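Local coordinates for protein 3-dehydroquinate dehydratase (Geobacillus kaustophilus, PDB 2YR1) that probably catalyses the cis-dehydration of 3-dehydroquinate to 3-dehydroshikimate, the third step of the chorismate pathway to the aromatic amino acids, at residues G71-N74 / P80-F83; Q190-A195 / L203-M208; V226-G231 / P237-I242. One frame throughout, in Å; residues are numbered along the deposited sequence.

Contact 1 (G71-N74 / P80-F83)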
loop_
_atom_site.group_PDB
_atom_site.type_symbol
_atom_site.label_atom_id
_atom_site.label_comp_id
_atom_site.label_asym_id
_atom_site.label_seq_id
_atom_site.Cartn_x
_atom_site.Cartn_y
_atom_site.Cartn_z
ATOM N N GLY A 71 -19.997 -24.505 -20.477
ATOM C CA GLY A 71 -21.056 -23.951 -19.652
ATOM C C GLY A 71 -20.677 -22.630 -18.999
ATOM O O GLY A 71 -21.419 -21.650 -19.078
ATOM N N LEU A 72 -19.520 -22.601 -18.351
ATOM C CA LEU A 72 -19.055 -21.384 -17.691
ATOM C C LEU A 72 -18.853 -20.278 -18.710
ATOM O O LEU A 72 -19.140 -19.110 -18.442
ATOM C CB LEU A 72 -17.763 -21.668 -16.921
ATOM C CG LEU A 72 -16.718 -22.558 -17.589
ATOM C CD1 LEU A 72 -15.792 -21.713 -18.447
ATOM C CD2 LEU A 72 -15.924 -23.274 -16.522
ATOM N N ARG A 73 -18.366 -20.651 -19.888
ATOM C CA ARG A 73 -18.163 -19.686 -20.953
ATOM C C ARG A 73 -19.509 -19.051 -21.247
ATOM O O ARG A 73 -19.595 -17.882 -21.615
ATOM C CB ARG A 73 -17.627 -20.380 -22.209
ATOM C CG ARG A 73 -17.857 -19.601 -23.505
ATOM C CD ARG A 73 -17.267 -18.190 -23.454
ATOM N NE ARG A 73 -15.819 -18.172 -23.642
ATOM C CZ ARG A 73 -15.013 -17.255 -23.109
ATOM N NH1 ARG A 73 -15.509 -16.283 -22.350
ATOM N NH2 ARG A 73 -13.709 -17.309 -23.340
ATOM N N ASN A 74 -20.566 -19.831 -21.065
ATOM C CA ASN A 74 -21.914 -19.349 -21.312
ATOM C C ASN A 74 -22.372 -18.379 -20.226
ATOM O O ASN A 74 -23.055 -17.396 -20.508
ATOM C CB ASN A 74 -22.887 -20.528 -21.380
ATOM C CG ASN A 74 -24.199 -20.156 -22.034
ATOM O OD1 ASN A 74 -25.200 -20.862 -21.893
ATOM N ND2 ASN A 74 -24.199 -19.046 -22.770
ATOM N N PRO A 80 -13.371 -12.334 -19.690
ATOM C CA PRO A 80 -12.314 -13.261 -20.072
ATOM C C PRO A 80 -12.187 -14.378 -19.046
ATOM O O PRO A 80 -12.323 -14.145 -17.832
ATOM C CB PRO A 80 -11.076 -12.369 -20.104
ATOM C CG PRO A 80 -11.628 -11.059 -20.510
ATOM C CD PRO A 80 -12.883 -10.945 -19.696
ATOM N N ILE A 81 -11.942 -15.592 -19.527
ATOM C CA ILE A 81 -11.771 -16.731 -18.638
ATOM C C ILE A 81 -10.366 -17.308 -18.702
ATOM O O ILE A 81 -9.881 -17.699 -19.778
ATOM C CB ILE A 81 -12.780 -17.867 -18.946
ATOM C CG1 ILE A 81 -14.215 -17.351 -18.785
ATOM C CG2 ILE A 81 -12.568 -19.017 -17.987
ATOM C CD1 ILE A 81 -15.290 -18.415 -19.081
ATOM N N LEU A 82 -9.717 -17.345 -17.539
ATOM C CA LEU A 82 -8.376 -17.888 -17.393
ATOM C C LEU A 82 -8.541 -19.312 -16.866
ATOM O O LEU A 82 -9.140 -19.515 -15.802
ATOM C CB LEU A 82 -7.571 -17.051 -16.398
ATOM C CG LEU A 82 -6.307 -17.627 -15.743
ATOM C CD1 LEU A 82 -5.183 -17.831 -16.752
ATOM C CD2 LEU A 82 -5.861 -16.652 -14.662
ATOM N N PHE A 83 -8.034 -20.286 -17.626
ATOM C CA PHE A 83 -8.121 -21.701 -17.263
ATOM C C PHE A 83 -6.841 -22.070 -16.545
ATOM O O PHE A 83 -5.749 -21.966 -17.109
ATOM C CB PHE A 83 -8.272 -22.569 -18.508
ATOM C CG PHE A 83 -8.376 -24.037 -18.211
ATOM C CD1 PHE A 83 -9.578 -24.592 -17.810
ATOM C CD2 PHE A 83 -7.264 -24.863 -18.318
ATOM C CE1 PHE A 83 -9.684 -25.951 -17.516
ATOM C CE2 PHE A 83 -7.354 -26.226 -18.029
ATOM C CZ PHE A 83 -8.575 -26.770 -17.624
#

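Contact 2 (Q190-A195 / L203-M208)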
loop_
_atom_site.group_PDB
_atom_site.type_symbol
_atom_site.label_atom_id
_atom_site.label_comp_id
_atom_site.label_asym_id
_atom_site.label_seq_id
_atom_site.Cartn_x
_atom_site.Cartn_y
_atom_site.Cartn_z
ATOM N N GLN A 190 9.478 -4.770 -4.551
ATOM C CA GLN A 190 10.732 -4.344 -5.184
ATOM C C GLN A 190 10.992 -5.184 -6.427
ATOM O O GLN A 190 11.403 -4.671 -7.461
ATOM C CB GLN A 190 11.911 -4.525 -4.225
ATOM C CG GLN A 190 11.825 -3.730 -2.946
ATOM C CD GLN A 190 12.655 -4.357 -1.830
ATOM O OE1 GLN A 190 13.845 -4.639 -2.014
ATOM N NE2 GLN A 190 12.031 -4.578 -0.669
ATOM N N ALA A 191 10.811 -6.493 -6.315
ATOM C CA ALA A 191 11.034 -7.360 -7.466
ATOM C C ALA A 191 10.046 -7.025 -8.583
ATOM O O ALA A 191 10.380 -7.114 -9.764
ATOM C CB ALA A 191 10.883 -8.836 -7.077
ATOM N N THR A 192 8.820 -6.686 -8.207
ATOM C CA THR A 192 7.802 -6.366 -9.196
ATOM C C THR A 192 8.233 -5.145 -9.990
ATOM O O THR A 192 8.239 -5.164 -11.226
ATOM C CB THR A 192 6.451 -6.083 -8.518
ATOM O OG1 THR A 192 6.074 -7.232 -7.739
ATOM C CG2 THR A 192 5.376 -5.790 -9.560
ATOM N N GLU A 193 8.601 -4.093 -9.263
ATOM C CA GLU A 193 9.043 -2.838 -9.862
ATOM C C GLU A 193 10.307 -3.026 -10.708
ATOM O O GLU A 193 10.456 -2.422 -11.781
ATOM C CB GLU A 193 9.286 -1.793 -8.749
ATOM C CG GLU A 193 9.701 -0.394 -9.242
ATOM C CD GLU A 193 8.673 0.266 -10.170
ATOM O OE1 GLU A 193 7.456 0.199 -9.893
ATOM O OE2 GLU A 193 9.086 0.870 -11.184
ATOM N N GLU A 194 11.232 -3.842 -10.234
ATOM C CA GLU A 194 12.436 -4.078 -11.038
ATOM C C GLU A 194 12.082 -4.854 -12.302
ATOM O O GLU A 194 12.566 -4.537 -13.382
ATOM C CB GLU A 194 13.479 -4.842 -10.249
ATOM C CG GLU A 194 14.269 -3.969 -9.334
ATOM C CD GLU A 194 15.137 -4.759 -8.383
ATOM O OE1 GLU A 194 15.333 -5.975 -8.616
ATOM O OE2 GLU A 194 15.619 -4.161 -7.398
ATOM N N ALA A 195 11.227 -5.863 -12.165
ATOM C CA ALA A 195 10.822 -6.671 -13.311
ATOM C C ALA A 195 10.084 -5.823 -14.343
ATOM O O ALA A 195 10.258 -5.985 -15.557
ATOM C CB ALA A 195 9.941 -7.823 -12.839
ATOM N N LEU A 203 2.890 -8.101 -15.856
ATOM C CA LEU A 203 3.311 -8.875 -14.697
ATOM C C LEU A 203 2.154 -9.017 -13.703
ATOM O O LEU A 203 1.326 -8.112 -13.565
ATOM C CB LEU A 203 4.442 -8.125 -13.992
ATOM C CG LEU A 203 5.927 -8.395 -14.202
ATOM C CD1 LEU A 203 6.203 -8.964 -15.571
ATOM C CD2 LEU A 203 6.680 -7.104 -13.947
ATOM N N ILE A 204 2.097 -10.154 -13.021
ATOM C CA ILE A 204 1.082 -10.376 -11.982
ATOM C C ILE A 204 1.852 -10.859 -10.790
ATOM O O ILE A 204 2.467 -11.926 -10.839
ATOM C CB ILE A 204 0.070 -11.472 -12.326
ATOM C CG1 ILE A 204 -0.666 -11.135 -13.619
ATOM C CG2 ILE A 204 -0.948 -11.639 -11.173
ATOM C CD1 ILE A 204 -1.558 -12.284 -14.093
ATOM N N THR A 205 1.834 -10.083 -9.711
ATOM C CA THR A 205 2.549 -10.492 -8.517
ATOM C C THR A 205 1.677 -10.287 -7.293
ATOM O O THR A 205 0.739 -9.472 -7.301
ATOM C CB THR A 205 3.857 -9.677 -8.289
ATOM O OG1 THR A 205 3.525 -8.323 -7.985
ATOM C CG2 THR A 205 4.788 -9.730 -9.511
ATOM N N MET A 206 1.987 -11.037 -6.242
ATOM C CA MET A 206 1.274 -10.924 -4.977
ATOM C C MET A 206 2.008 -11.618 -3.835
ATOM O O MET A 206 2.771 -12.570 -4.044
ATOM C CB MET A 206 -0.152 -11.514 -5.072
ATOM C CG MET A 206 -0.219 -12.977 -5.503
ATOM S SD MET A 206 -0.244 -13.152 -7.309
ATOM C CE MET A 206 -1.990 -12.970 -7.675
ATOM N N ALA A 207 1.807 -11.089 -2.636
ATOM C CA ALA A 207 2.323 -11.694 -1.411
ATOM C C ALA A 207 0.965 -12.148 -0.861
ATOM O O ALA A 207 0.009 -11.357 -0.813
ATOM C CB ALA A 207 2.951 -10.647 -0.486
ATOM N N MET A 208 0.865 -13.418 -0.494
ATOM C CA MET A 208 -0.388 -13.978 0.011
ATOM C C MET A 208 -0.531 -13.705 1.496
ATOM O O MET A 208 0.324 -13.055 2.079
ATOM C CB MET A 208 -0.390 -15.477 -0.260
ATOM C CG MET A 208 -0.204 -15.791 -1.743
ATOM S SD MET A 208 -0.157 -17.552 -2.074
ATOM C CE MET A 208 1.597 -17.893 -1.704
#

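Contact 3 (V226-G231 / P237-I242)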
loop_
_atom_site.group_PDB
_atom_site.type_symbol
_atom_site.label_atom_id
_atom_site.label_comp_id
_atom_site.label_asym_id
_atom_site.label_seq_id
_atom_site.Cartn_x
_atom_site.Cartn_y
_atom_site.Cartn_z
ATOM N N VAL A 226 -2.719 -7.407 -12.533
ATOM C CA VAL A 226 -3.913 -8.125 -12.129
ATOM C C VAL A 226 -3.889 -8.408 -10.634
ATOM O O VAL A 226 -2.834 -8.703 -10.095
ATOM C CB VAL A 226 -3.992 -9.488 -12.820
ATOM C CG1 VAL A 226 -5.268 -10.197 -12.395
ATOM C CG2 VAL A 226 -3.913 -9.327 -14.316
ATOM N N THR A 227 -5.034 -8.290 -9.969
ATOM C CA THR A 227 -5.104 -8.610 -8.536
ATOM C C THR A 227 -6.261 -9.610 -8.381
ATOM O O THR A 227 -7.300 -9.468 -9.032
ATOM C CB THR A 227 -5.363 -7.357 -7.648
ATOM O OG1 THR A 227 -5.348 -7.736 -6.261
ATOM C CG2 THR A 227 -6.735 -6.742 -7.958
ATOM N N PHE A 228 -6.059 -10.637 -7.557
ATOM C CA PHE A 228 -7.077 -11.649 -7.338
ATOM C C PHE A 228 -7.921 -11.346 -6.095
ATOM O O PHE A 228 -7.383 -11.179 -4.995
ATOM C CB PHE A 228 -6.441 -13.037 -7.206
ATOM C CG PHE A 228 -5.854 -13.579 -8.496
ATOM C CD1 PHE A 228 -5.788 -14.952 -8.708
ATOM C CD2 PHE A 228 -5.360 -12.732 -9.484
ATOM C CE1 PHE A 228 -5.244 -15.472 -9.887
ATOM C CE2 PHE A 228 -4.810 -13.241 -10.670
ATOM C CZ PHE A 228 -4.755 -14.611 -10.869
ATOM N N ALA A 229 -9.241 -11.283 -6.280
ATOM C CA ALA A 229 -10.165 -10.990 -5.175
ATOM C C ALA A 229 -11.225 -12.079 -5.044
ATOM O O ALA A 229 -11.381 -12.923 -5.939
ATOM C CB ALA A 229 -10.832 -9.660 -5.410
ATOM N N VAL A 230 -11.963 -12.066 -3.940
ATOM C CA VAL A 230 -13.003 -13.073 -3.749
ATOM C C VAL A 230 -14.321 -12.630 -4.367
ATOM O O VAL A 230 -14.838 -11.555 -4.052
ATOM C CB VAL A 230 -13.251 -13.371 -2.259
ATOM C CG1 VAL A 230 -14.423 -14.376 -2.111
ATOM C CG2 VAL A 230 -11.992 -13.926 -1.625
ATOM N N GLY A 231 -14.852 -13.459 -5.258
ATOM C CA GLY A 231 -16.126 -13.161 -5.894
ATOM C C GLY A 231 -17.178 -14.063 -5.259
ATOM O O GLY A 231 -18.373 -13.738 -5.236
ATOM N N PRO A 237 -4.751 -17.880 0.039
ATOM C CA PRO A 237 -4.696 -17.078 1.268
ATOM C C PRO A 237 -4.546 -15.565 1.075
ATOM O O PRO A 237 -3.732 -15.097 0.280
ATOM C CB PRO A 237 -3.511 -17.690 2.026
ATOM C CG PRO A 237 -2.660 -18.274 0.924
ATOM C CD PRO A 237 -3.691 -18.901 0.036
ATOM N N GLY A 238 -5.359 -14.803 1.796
ATOM C CA GLY A 238 -5.274 -13.354 1.705
ATOM C C GLY A 238 -6.118 -12.636 0.669
ATOM O O GLY A 238 -6.047 -11.416 0.572
ATOM N N GLN A 239 -6.914 -13.363 -0.109
ATOM C CA GLN A 239 -7.750 -12.705 -1.106
ATOM C C GLN A 239 -8.866 -11.939 -0.377
ATOM O O GLN A 239 -9.490 -12.453 0.545
ATOM C CB GLN A 239 -8.334 -13.736 -2.091
ATOM C CG GLN A 239 -7.274 -14.539 -2.880
ATOM C CD GLN A 239 -7.881 -15.481 -3.914
ATOM O OE1 GLN A 239 -9.040 -15.894 -3.791
ATOM N NE2 GLN A 239 -7.092 -15.844 -4.930
ATOM N N ILE A 240 -9.098 -10.707 -0.820
ATOM C CA ILE A 240 -10.081 -9.785 -0.254
ATOM C C ILE A 240 -11.339 -9.714 -1.105
ATOM O O ILE A 240 -11.273 -9.862 -2.324
ATOM C CB ILE A 240 -9.477 -8.352 -0.177
ATOM C CG1 ILE A 240 -8.317 -8.338 0.806
ATOM C CG2 ILE A 240 -10.517 -7.318 0.204
ATOM C CD1 ILE A 240 -7.141 -9.081 0.328
ATOM N N PRO A 241 -12.504 -9.493 -0.469
ATOM C CA PRO A 241 -13.763 -9.395 -1.205
ATOM C C PRO A 241 -13.697 -8.306 -2.269
ATOM O O PRO A 241 -13.276 -7.165 -2.022
ATOM C CB PRO A 241 -14.779 -9.088 -0.106
ATOM C CG PRO A 241 -14.244 -9.893 1.041
ATOM C CD PRO A 241 -12.757 -9.583 0.982
ATOM N N ILE A 242 -14.126 -8.669 -3.464
ATOM C CA ILE A 242 -14.093 -7.771 -4.591
ATOM C C ILE A 242 -14.613 -6.351 -4.332
ATOM O O ILE A 242 -14.055 -5.374 -4.859
ATOM C CB ILE A 242 -14.841 -8.407 -5.759
ATOM C CG1 ILE A 242 -14.698 -7.535 -7.005
ATOM C CG2 ILE A 242 -16.293 -8.616 -5.380
ATOM C CD1 ILE A 242 -15.144 -8.243 -8.266
#

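Contact 1 (G71-N74 / P80-F83)
Ile81 at the start of strand 81-84 pushes its CD1 methyl up against Leu72 and Arg73 of helix 62-75, closing a beta-alpha-beta unit (strand 48-52, helix 62-75, strand 81-84) of the TIM barrel. Its CD1 meets Leu72 CD1 at 3.4 Å, tighter than usual van der Waals contact for two carbons, and the two side chains cross at a slant. The same methyl lies 3.7 Å from Arg73 CA, so one carbon touches both a side chain and the helix backbone. Isoleucine suits the place: with CG1 anti to its carbonyl carbon (chi1 -60°) and the chain fully extended at chi2, the longer branch reaches the helix from a strand backbone whose nearest CA, that of Ile81, is still 7.4 Å from the CA of Arg73. Leucine at position 72 is equally apt, since it adds only carbon to a buried face and its side chain also packs on Trp51 of strand 48-52, predicted to bind 3-dehydroquinate. Further out, the Arg73 chain folds at chi2 and chi3, bringing its charged head back to the strand. Asp116 then holds that head by a salt bridge to NH2, and the same carboxylate oxygen accepts a hydrogen bond from Ile81 N. Ile81 CD1 lies over one face of the guanidinium, toward its rim, 3.9 Å from Arg73 NH1.

Contact 2 (Q190-A195 / L203-M208)
Thr192 on helix 182-198 and Thr205 on strand 203-207 reach toward each other and meet hydroxyl to hydroxyl, where the helix returns along the outer side of the barrel in the beta-alpha-beta unit strand 172-177, helix 182-198, strand 203-207. The two axes run nearly antiparallel (170°) and approach to 9.3 Å, near enough for short side chains to bridge the layers. Thr192 OG1 lies 2.8 Å from Thr205 OG1, a hydrogen bond between the two hydroxyls. In Thr192, OG1 sits beside the backbone N, opposite the carbonyl carbon (chi1 -58°), and it also hydrogen-bonds to the carbonyl oxygen of Leu188, one turn back in the helix. Beside the hydroxyls the methyls also meet, Thr205 CG2 lying 4.0 Å from Thr192 CG2, so each threonine brings both a polar and an apolar branch. Thr192 O, on the backbone, has Leu203 CD2 3.7 Å away. One turn on, Ala195 turns its small methyl to the strand, and Leu203 CD2 packs on Ala195 CB at 3.5 Å; alanine, ending at CB, lets the leucine methyl come this close, and Met162 of helix 155-167 touches both residues. All four residues are buried, so pairing the hydroxyls with each other, and Thr192 with Leu188, gives these polar groups partners in the buried space between helix and strand.

Contact 3 (V226-G231 / P237-I242)
Val230 and Pro241 form a single beta bridge where the chain following on from Phe228 of the barrel strand is met by the segment leading into helix 242-256. Two nearly straight backbone bonds hold it. Val230 N donates a hydrogen bond to Ile240 O (2.8 Å). In return Val230 O accepts from Ile242 N at 3.0 Å. The two bonds use Ile240 O and Ile242 N, on either side of Pro241 in sequence, so the missing N-H of the proline at the N-cap costs the bridge nothing. Ala229 CB tucks 3.1 Å from Ile240 O, closeness that suits a residue ending at a methyl.

Gln239 is predicted to bind 3-dehydroquinate, and its chain runs extended alongside Phe228, with NE2 near the plane of the ring at its edge and 3.7 Å from Phe228 CB. OE1 accepts from the backbone N of Ser235, another predicted substrate residue, while Gln239 CB rests on Val230 CG2 at 3.7 Å. Replacing Gln239 by an alanine would probably leave Ser235 N without its acceptor and open a gap beside Phe228. Backbone bonds thus fix the loop's return, and the amide's bond to Ser235 ties together two residues of the predicted substrate site.

In the fold
The three contacts come in series along the chain and all reach the same parallel sheet of the TIM barrel. Contacts 1 and 2 each pack a helix on the strand that follows it; their centres lie about 26 Å apart, on opposite sides of the chain's centre. Contact 3, about 18 Å from contact 1 and 16 Å from contact 2 between centres, instead joins the last strand to the loop before the final helix. It touches contact 2 directly, where Met206 and Ile204 pack on Phe228 and Met208 on Pro237. Strands 203-207 and 226-228 are the two ends of the sheet order, so contacts 2 and 3 meet where the barrel closes.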